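Side-chain contacts in carboxypeptidase A (PDB 1JQG), which probably cleaves C-terminal amino acids from peptides as a zinc-dependent enzyme, and belongs to the M14 metallocarboxypeptidases: residues Ala107-Thr112 against Ser117-His122; His329-Gln334 against Ala417-Ala422; Gln337-Val342 against Lys348-Gly353. One frame throughout, in Å; residues are numbered along the deposited sequence.

Contact 1. Residues Ala107-Thr112 against Ser117-His122; sequences AKSNST and SFDKIH
Ser117 meets Ser111 through both backbone and side chain. Its N-H points nearly straight at Ser111 OG (angle 166°), but at 3.4 Å from Ser117 N to Ser111 OG this is a weak hydrogen bond. The two CB atoms face each other, and Ser117 OG lies against Ser111 CA. At Asp119 the contact becomes more polar. CG sits between the backbone N and the carbonyl carbon (chi1 62°), a rotation that carries the carboxylate across to Ser109. Ser109 OG donates to Asp119 OD2 at 2.8 Å, meeting it on the syn side and 22° out of the carboxylate plane. The same hydroxyl accepts from Ser111 N (Ser109 OG to Ser111 N 3.1 Å), which makes residues Ser109 to Ser111 an ST turn just where the chain leaves helix 92-108. This surface segment thus folds back on itself in the loop between helix 92-108 and helix 124-137. The other carboxylate oxygen accepts a hydrogen bond from a water (Asp119 OD1 to water O 2.8 Å), which itself accepts from Asn110 N. With an alanine in place of Asp119, the Ser109 hydroxyl would probably lose its acceptor, and the water its carboxylate mate. Lys120 then runs its methylene chain alongside the serines, CD against Ser109 CB at 3.8 Å and CE against Ser111 CB at 3.6 Å, while its ammonium group forms a salt bridge with Glu126. Finally, His122 turns its ring back to the start of the segment: NE2 donates in the ring plane to Ser117 O at 2.8 Å, and CE1 brings the ring edge to 3.1 Å from Ser111 OG. The carbonyl O of His122 is hydrogen-bonded to the hydroxyl of Tyr224.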
loop_
_atom_site.group_PDB
_atom_site.type_symbol
_atom_site.label_atom_id
_atom_site.label_comp_id
_atom_site.label_asym_id
_atom_site.label_seq_id
_atom_site.Cartn_x
_atom_site.Cartn_y
_atom_site.Cartn_z
ATOM N N ALA A 107 -21.787 12.928 3.267
ATOM C CA ALA A 107 -23.060 13.602 3.236
ATOM C C ALA A 107 -22.921 15.026 2.716
ATOM O O ALA A 107 -23.831 15.560 2.063
ATOM C CB ALA A 107 -23.585 13.631 4.680
ATOM N N LYS A 108 -21.783 15.645 3.019
ATOM C CA LYS A 108 -21.537 17.034 2.625
ATOM C C LYS A 108 -20.854 17.121 1.262
ATOM O O LYS A 108 -20.800 18.165 0.592
ATOM C CB LYS A 108 -20.665 17.732 3.680
ATOM C CG LYS A 108 -21.005 19.161 4.057
ATOM C CD LYS A 108 -19.783 20.065 3.914
ATOM C CE LYS A 108 -20.019 21.460 4.485
ATOM N NZ LYS A 108 -21.344 22.009 4.035
ATOM N N SER A 109 -20.270 16.013 0.812
ATOM C CA SER A 109 -19.484 15.944 -0.389
ATOM C C SER A 109 -20.288 16.222 -1.659
ATOM O O SER A 109 -21.334 15.648 -1.938
ATOM C CB SER A 109 -18.808 14.573 -0.527
ATOM O OG SER A 109 -17.955 14.582 -1.661
ATOM N N ASN A 110 -19.681 16.997 -2.558
ATOM C CA ASN A 110 -20.248 17.279 -3.867
ATOM C C ASN A 110 -19.676 16.354 -4.919
ATOM O O ASN A 110 -19.610 16.630 -6.098
ATOM C CB ASN A 110 -20.000 18.750 -4.232
ATOM C CG ASN A 110 -20.797 19.727 -3.390
ATOM O OD1 ASN A 110 -20.453 20.892 -3.134
ATOM N ND2 ASN A 110 -21.946 19.277 -2.910
ATOM N N SER A 111 -19.127 15.228 -4.494
ATOM C CA SER A 111 -18.490 14.227 -5.315
ATOM C C SER A 111 -19.486 13.673 -6.305
ATOM O O SER A 111 -20.644 13.516 -5.992
ATOM C CB SER A 111 -17.977 13.061 -4.477
ATOM O OG SER A 111 -17.135 12.207 -5.225
ATOM N N THR A 112 -19.043 13.399 -7.517
ATOM C CA THR A 112 -19.931 12.905 -8.569
ATOM C C THR A 112 -19.273 11.733 -9.278
ATOM O O THR A 112 -18.099 11.385 -9.153
ATOM C CB THR A 112 -20.335 14.017 -9.557
ATOM O OG1 THR A 112 -21.254 13.516 -10.510
ATOM C CG2 THR A 112 -19.111 14.417 -10.374
ATOM N N SER A 117 -14.167 13.787 -5.722
ATOM C CA SER A 117 -13.569 14.825 -4.902
ATOM C C SER A 117 -12.534 14.253 -3.940
ATOM O O SER A 117 -12.414 13.031 -3.814
ATOM C CB SER A 117 -14.680 15.546 -4.132
ATOM O OG SER A 117 -15.469 16.354 -5.003
ATOM N N PHE A 118 -11.818 15.157 -3.236
ATOM C CA PHE A 118 -10.858 14.710 -2.237
ATOM C C PHE A 118 -11.327 15.045 -0.817
ATOM O O PHE A 118 -10.535 15.310 0.085
ATOM C CB PHE A 118 -9.474 15.278 -2.499
ATOM C CG PHE A 118 -8.956 14.972 -3.871
ATOM C CD1 PHE A 118 -9.102 15.827 -4.934
ATOM C CD2 PHE A 118 -8.316 13.740 -4.055
ATOM C CE1 PHE A 118 -8.614 15.476 -6.185
ATOM C CE2 PHE A 118 -7.826 13.389 -5.299
ATOM C CZ PHE A 118 -7.976 14.258 -6.361
ATOM N N ASP A 119 -12.644 14.905 -0.583
ATOM C CA ASP A 119 -13.188 15.143 0.754
ATOM C C ASP A 119 -13.912 13.918 1.326
ATOM O O ASP A 119 -14.632 13.972 2.344
ATOM C CB ASP A 119 -14.120 16.353 0.726
ATOM C CG ASP A 119 -15.316 16.132 -0.194
ATOM O OD1 ASP A 119 -16.259 16.915 -0.057
ATOM O OD2 ASP A 119 -15.323 15.201 -1.033
ATOM N N LYS A 120 -13.729 12.759 0.673
ATOM C CA LYS A 120 -14.278 11.524 1.205
ATOM C C LYS A 120 -13.614 10.293 0.613
ATOM O O LYS A 120 -12.881 10.427 -0.354
ATOM C CB LYS A 120 -15.795 11.457 0.982
ATOM C CG LYS A 120 -16.214 11.265 -0.489
ATOM C CD LYS A 120 -17.704 10.985 -0.544
ATOM C CE LYS A 120 -18.130 10.489 -1.914
ATOM N NZ LYS A 120 -17.994 8.987 -1.939
ATOM N N ILE A 121 -13.874 9.119 1.164
ATOM C CA ILE A 121 -13.295 7.869 0.704
ATOM C C ILE A 121 -14.305 7.295 -0.302
ATOM O O ILE A 121 -15.511 7.234 -0.047
ATOM C CB ILE A 121 -13.034 6.873 1.841
ATOM C CG1 ILE A 121 -12.003 7.393 2.862
ATOM C CG2 ILE A 121 -12.539 5.509 1.419
ATOM C CD1 ILE A 121 -10.684 7.783 2.239
ATOM N N HIS A 122 -13.791 6.838 -1.438
ATOM C CA HIS A 122 -14.632 6.282 -2.488
ATOM C C HIS A 122 -14.546 4.759 -2.535
ATOM O O HIS A 122 -13.475 4.157 -2.432
ATOM C CB HIS A 122 -14.182 6.864 -3.859
ATOM C CG HIS A 122 -14.156 8.363 -3.857
ATOM N ND1 HIS A 122 -15.295 9.154 -3.975
ATOM C CD2 HIS A 122 -13.112 9.219 -3.725
ATOM C CE1 HIS A 122 -14.932 10.434 -3.921
ATOM N NE2 HIS A 122 -13.611 10.502 -3.774
HETATM O O HOH W 1 -16.650 18.086 -2.515
#

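Contact 2. Residues His329-Gln334 against Ala417-Ala422; sequences HLIGVQ and ARAAAA
Ile331 and Ala419 mark the point where two helices of the carboxypeptidase domain, 325-340 and 402-421, lie side by side and nearly antiparallel. Over the short segments the axes approach to 10.2 Å, with 157° between their N-to-C directions. No hydrogen bond crosses between them, and the contact is a small apolar one centred on a single methyl. Ala419 CB points at the facing helix and is touched by two side chains one turn apart. Ile331 presents its CG2 branch, which stands anti to the backbone N (CG1 being placed by chi1 -64°), and packs 4.1 Å from Ala419 CB. The other branch of Ile331 extends past this methyl, and its CD1 ends 4.3 Å from Ala420 N, beside the helix backbone. Gln334 reaches over with an extended chain, bringing OE1 to 4.0 Å from Ala419 CB in a plain van der Waals contact. On the side of the sheet, Ile331 rests on Phe377 and Tyr379 of strand 377-383, and Ala420 also touches Phe377. Two neighbouring helices seated on the same strand of a mixed sheet are the layered alpha/beta packing of the M14 zinc carboxypeptidase fold.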
loop_
_atom_site.group_PDB
_atom_site.type_symbol
_atom_site.label_atom_id
_atom_site.label_comp_id
_atom_site.label_asym_id
_atom_site.label_seq_id
_atom_site.Cartn_x
_atom_site.Cartn_y
_atom_site.Cartn_z
ATOM N N HIS A 329 18.794 5.005 -3.904
ATOM C CA HIS A 329 18.695 5.790 -2.689
ATOM C C HIS A 329 18.649 7.292 -2.987
ATOM O O HIS A 329 17.927 8.039 -2.332
ATOM C CB HIS A 329 19.836 5.432 -1.752
ATOM C CG HIS A 329 19.598 5.853 -0.328
ATOM N ND1 HIS A 329 19.765 7.168 0.095
ATOM C CD2 HIS A 329 19.189 5.162 0.748
ATOM C CE1 HIS A 329 19.481 7.234 1.386
ATOM N NE2 HIS A 329 19.108 6.031 1.803
ATOM N N LEU A 330 19.450 7.738 -3.937
ATOM C CA LEU A 330 19.547 9.132 -4.338
ATOM C C LEU A 330 18.208 9.678 -4.797
ATOM O O LEU A 330 17.716 10.738 -4.406
ATOM C CB LEU A 330 20.578 9.282 -5.461
ATOM C CG LEU A 330 20.928 10.674 -5.967
ATOM C CD1 LEU A 330 21.347 11.644 -4.866
ATOM C CD2 LEU A 330 22.110 10.616 -6.949
ATOM N N ILE A 331 17.502 8.912 -5.668
ATOM C CA ILE A 331 16.204 9.358 -6.173
ATOM C C ILE A 331 15.161 9.297 -5.069
ATOM O O ILE A 331 14.270 10.171 -4.974
ATOM C CB ILE A 331 15.757 8.545 -7.380
ATOM C CG1 ILE A 331 16.733 8.763 -8.548
ATOM C CG2 ILE A 331 14.355 8.850 -7.866
ATOM C CD1 ILE A 331 16.453 7.994 -9.811
ATOM N N GLY A 332 15.301 8.306 -4.188
ATOM C CA GLY A 332 14.445 8.188 -3.041
ATOM C C GLY A 332 14.514 9.384 -2.116
ATOM O O GLY A 332 13.492 9.830 -1.588
ATOM N N VAL A 333 15.738 9.875 -1.878
ATOM C CA VAL A 333 15.981 11.052 -1.064
ATOM C C VAL A 333 15.415 12.319 -1.716
ATOM O O VAL A 333 14.868 13.175 -1.020
ATOM C CB VAL A 333 17.490 11.271 -0.806
ATOM C CG1 VAL A 333 17.803 12.539 -0.018
ATOM C CG2 VAL A 333 18.015 10.062 -0.050
ATOM N N GLN A 334 15.476 12.367 -3.035
ATOM C CA GLN A 334 14.939 13.512 -3.767
ATOM C C GLN A 334 13.422 13.547 -3.627
ATOM O O GLN A 334 12.829 14.629 -3.502
ATOM C CB GLN A 334 15.360 13.520 -5.253
ATOM C CG GLN A 334 16.846 13.751 -5.458
ATOM C CD GLN A 334 17.286 13.605 -6.896
ATOM O OE1 GLN A 334 16.472 13.737 -7.820
ATOM N NE2 GLN A 334 18.566 13.334 -7.135
ATOM N N ALA A 417 9.397 10.516 -11.053
ATOM C CA ALA A 417 9.108 10.196 -12.442
ATOM C C ALA A 417 10.073 10.920 -13.389
ATOM O O ALA A 417 10.532 10.296 -14.326
ATOM C CB ALA A 417 7.680 10.408 -12.910
ATOM N N ARG A 418 10.361 12.182 -13.094
ATOM C CA ARG A 418 11.235 12.974 -13.929
ATOM C C ARG A 418 12.681 12.545 -13.769
ATOM O O ARG A 418 13.470 12.518 -14.750
ATOM C CB ARG A 418 11.087 14.488 -13.625
ATOM C CG ARG A 418 9.814 15.085 -14.204
ATOM C CD ARG A 418 9.760 16.608 -14.157
ATOM N NE ARG A 418 9.401 17.091 -12.853
ATOM C CZ ARG A 418 8.438 17.967 -12.601
ATOM N NH1 ARG A 418 7.747 18.440 -13.608
ATOM N NH2 ARG A 418 8.127 18.390 -11.378
ATOM N N ALA A 419 13.073 12.266 -12.526
ATOM C CA ALA A 419 14.418 11.772 -12.233
ATOM C C ALA A 419 14.657 10.380 -12.794
ATOM O O ALA A 419 15.697 10.109 -13.398
ATOM C CB ALA A 419 14.660 11.742 -10.726
ATOM N N ALA A 420 13.641 9.506 -12.659
ATOM C CA ALA A 420 13.760 8.133 -13.148
ATOM C C ALA A 420 13.758 8.122 -14.675
ATOM O O ALA A 420 14.439 7.327 -15.305
ATOM C CB ALA A 420 12.633 7.297 -12.582
ATOM N N ALA A 421 12.970 8.982 -15.302
ATOM C CA ALA A 421 12.858 9.108 -16.731
ATOM C C ALA A 421 14.174 9.655 -17.286
ATOM O O ALA A 421 14.679 9.164 -18.298
ATOM C CB ALA A 421 11.713 10.053 -17.117
ATOM N N ALA A 422 14.837 10.535 -16.527
ATOM C CA ALA A 422 16.112 11.118 -16.914
ATOM C C ALA A 422 17.229 10.087 -16.881
ATOM O O ALA A 422 18.293 10.348 -17.454
ATOM C CB ALA A 422 16.563 12.338 -16.115
#

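Contact 3. Residues Gln337-Val342 against Lys348-Gly353; sequences QAIDRV and KDYIVG
Ile339 lies over one face of the Tyr350 ring, its CD1 4.2 Å from the ring centroid and only 17° off the ring normal, a CH-pi contact displaced toward the rim. With chi1 -61° CG1 is anti to the carbonyl carbon, and the extended chain beyond it carries CD1 across the face. CG2, the second branch, lies on the same face but outside the rim, with Ile339 CG2 to Tyr350 CE1 at 3.7 Å. Asp340, the next residue, approaches from another direction: its OD2 stands near the ring plane at the edge, and accepts the Tyr350 backbone N-H at 2.9 Å (Tyr350 N to Asp340 OD2), on the syn side of the carboxylate. Ring and backbone of Tyr350 are therefore both held from the last turn of helix 325-340. The contact joins helix to returning strand in a beta-alpha-beta crossover, helix 325-340 linking the parallel neighbouring strands 311-314 and 351-354. The Tyr350 side chain also touches Ile312 and Leu383, and lies about 6 Å from that of Glu382, the predicted proton donor/acceptor. Beside the bond, the side chains of Asp340 and Asp349 cross at about a right angle, their carboxylate planes 50° apart, Asp340 OD1 3.6 Å from Asp349 OD2. This pairing of like charges is probably eased by Lys343, which forms a salt bridge with Asp349 OD2.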
loop_
_atom_site.group_PDB
_atom_site.type_symbol
_atom_site.label_atom_id
_atom_site.label_comp_id
_atom_site.label_asym_id
_atom_site.label_seq_id
_atom_site.Cartn_x
_atom_site.Cartn_y
_atom_site.Cartn_z
ATOM N N GLN A 337 12.558 14.495 0.221
ATOM C CA GLN A 337 12.740 15.925 0.451
ATOM C C GLN A 337 11.651 16.789 -0.181
ATOM O O GLN A 337 11.332 17.826 0.383
ATOM C CB GLN A 337 14.129 16.323 -0.123
ATOM C CG GLN A 337 15.249 15.807 0.764
ATOM C CD GLN A 337 16.606 16.307 0.311
ATOM O OE1 GLN A 337 16.917 16.195 -0.869
ATOM N NE2 GLN A 337 17.322 16.848 1.275
ATOM N N ALA A 338 11.128 16.357 -1.326
ATOM C CA ALA A 338 10.039 17.073 -2.001
ATOM C C ALA A 338 8.728 16.958 -1.221
ATOM O O ALA A 338 7.996 17.940 -1.173
ATOM C CB ALA A 338 9.805 16.642 -3.436
ATOM N N ILE A 339 8.534 15.828 -0.527
ATOM C CA ILE A 339 7.326 15.606 0.264
ATOM C C ILE A 339 7.427 16.328 1.603
ATOM O O ILE A 339 6.476 16.978 2.058
ATOM C CB ILE A 339 7.112 14.103 0.547
ATOM C CG1 ILE A 339 6.935 13.311 -0.739
ATOM C CG2 ILE A 339 5.991 13.907 1.557
ATOM C CD1 ILE A 339 6.495 11.865 -0.552
ATOM N N ASP A 340 8.591 16.286 2.216
ATOM C CA ASP A 340 8.851 16.934 3.501
ATOM C C ASP A 340 8.771 18.457 3.424
ATOM O O ASP A 340 8.372 19.106 4.397
ATOM C CB ASP A 340 10.232 16.601 4.045
ATOM C CG ASP A 340 10.410 15.135 4.355
ATOM O OD1 ASP A 340 11.630 14.859 4.415
ATOM O OD2 ASP A 340 9.435 14.370 4.540
ATOM N N ARG A 341 8.977 18.984 2.217
ATOM C CA ARG A 341 8.882 20.421 2.021
ATOM C C ARG A 341 7.442 20.916 2.056
ATOM O O ARG A 341 7.265 22.127 2.235
ATOM C CB ARG A 341 9.655 20.790 0.741
ATOM C CG ARG A 341 9.555 22.217 0.276
ATOM C CD ARG A 341 10.668 22.535 -0.719
ATOM N NE ARG A 341 10.554 23.928 -1.208
ATOM C CZ ARG A 341 11.607 24.547 -1.772
ATOM N NH1 ARG A 341 12.780 23.901 -1.872
ATOM N NH2 ARG A 341 11.459 25.811 -2.214
ATOM N N VAL A 342 6.477 20.027 1.840
ATOM C CA VAL A 342 5.077 20.431 1.822
ATOM C C VAL A 342 4.228 19.714 2.877
ATOM O O VAL A 342 2.982 19.685 2.743
ATOM C CB VAL A 342 4.432 20.251 0.419
ATOM C CG1 VAL A 342 5.070 21.157 -0.617
ATOM C CG2 VAL A 342 4.459 18.775 0.072
ATOM N N LYS A 348 5.826 13.626 10.549
ATOM C CA LYS A 348 7.276 13.487 10.543
ATOM C C LYS A 348 7.919 13.340 9.170
ATOM O O LYS A 348 7.207 13.283 8.173
ATOM C CB LYS A 348 7.719 12.291 11.399
ATOM C CG LYS A 348 7.255 10.947 10.861
ATOM C CD LYS A 348 7.491 9.845 11.897
ATOM C CE LYS A 348 7.044 8.498 11.371
ATOM N NZ LYS A 348 7.173 7.432 12.406
ATOM N N ASP A 349 9.250 13.501 9.133
ATOM C CA ASP A 349 9.967 13.462 7.841
ATOM C C ASP A 349 10.074 12.053 7.276
ATOM O O ASP A 349 10.063 11.067 8.008
ATOM C CB ASP A 349 11.364 14.038 7.990
ATOM C CG ASP A 349 11.394 15.528 8.268
ATOM O OD1 ASP A 349 12.185 15.911 9.167
ATOM O OD2 ASP A 349 10.653 16.284 7.603
ATOM N N TYR A 350 10.196 11.959 5.964
ATOM C CA TYR A 350 10.286 10.657 5.303
ATOM C C TYR A 350 11.618 9.962 5.515
ATOM O O TYR A 350 12.658 10.589 5.413
ATOM C CB TYR A 350 9.987 10.796 3.801
ATOM C CG TYR A 350 8.591 10.372 3.417
ATOM C CD1 TYR A 350 7.478 11.132 3.722
ATOM C CD2 TYR A 350 8.418 9.176 2.735
ATOM C CE1 TYR A 350 6.193 10.725 3.348
ATOM C CE2 TYR A 350 7.138 8.755 2.363
ATOM C CZ TYR A 350 6.046 9.534 2.665
ATOM O OH TYR A 350 4.808 9.109 2.296
ATOM N N ILE A 351 11.586 8.671 5.763
ATOM C CA ILE A 351 12.758 7.808 5.831
ATOM C C ILE A 351 13.010 7.139 4.471
ATOM O O ILE A 351 12.065 6.720 3.784
ATOM C CB ILE A 351 12.483 6.710 6.887
ATOM C CG1 ILE A 351 12.283 7.351 8.258
ATOM C CG2 ILE A 351 13.536 5.609 6.874
ATOM C CD1 ILE A 351 11.910 6.377 9.366
ATOM N N VAL A 352 14.276 6.974 4.110
ATOM C CA VAL A 352 14.674 6.322 2.895
ATOM C C VAL A 352 15.610 5.151 3.201
ATOM O O VAL A 352 16.530 5.257 3.986
ATOM C CB VAL A 352 15.352 7.304 1.900
ATOM C CG1 VAL A 352 15.553 6.571 0.560
ATOM C CG2 VAL A 352 14.483 8.529 1.616
ATOM N N GLY A 353 15.456 4.030 2.538
ATOM C CA GLY A 353 16.348 2.927 2.697
ATOM C C GLY A 353 15.877 1.576 2.160
ATOM O O GLY A 353 14.799 1.438 1.604
#

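Following the chain from the N terminus, contact 1 comes first: it closes a short loop between the end of helix 92-108 and the approach to helix 124-137, complete long before the others begin. Contact 2 opens on helix 325-340 and closes only at helix 402-421, near the C-terminal end. Contact 3 falls within that span, joining the last turn of helix 325-340 to strand 351-354 at the outer edge of the mixed sheet. Contacts 2 and 3 share the helix and meet directly, with Val352 packed against His329, Gly332 and Val333; their centres are 14 Å apart. Contact 1 stands off, its nearest atoms about 14 Å from contact 3 and about 17 Å from contact 2.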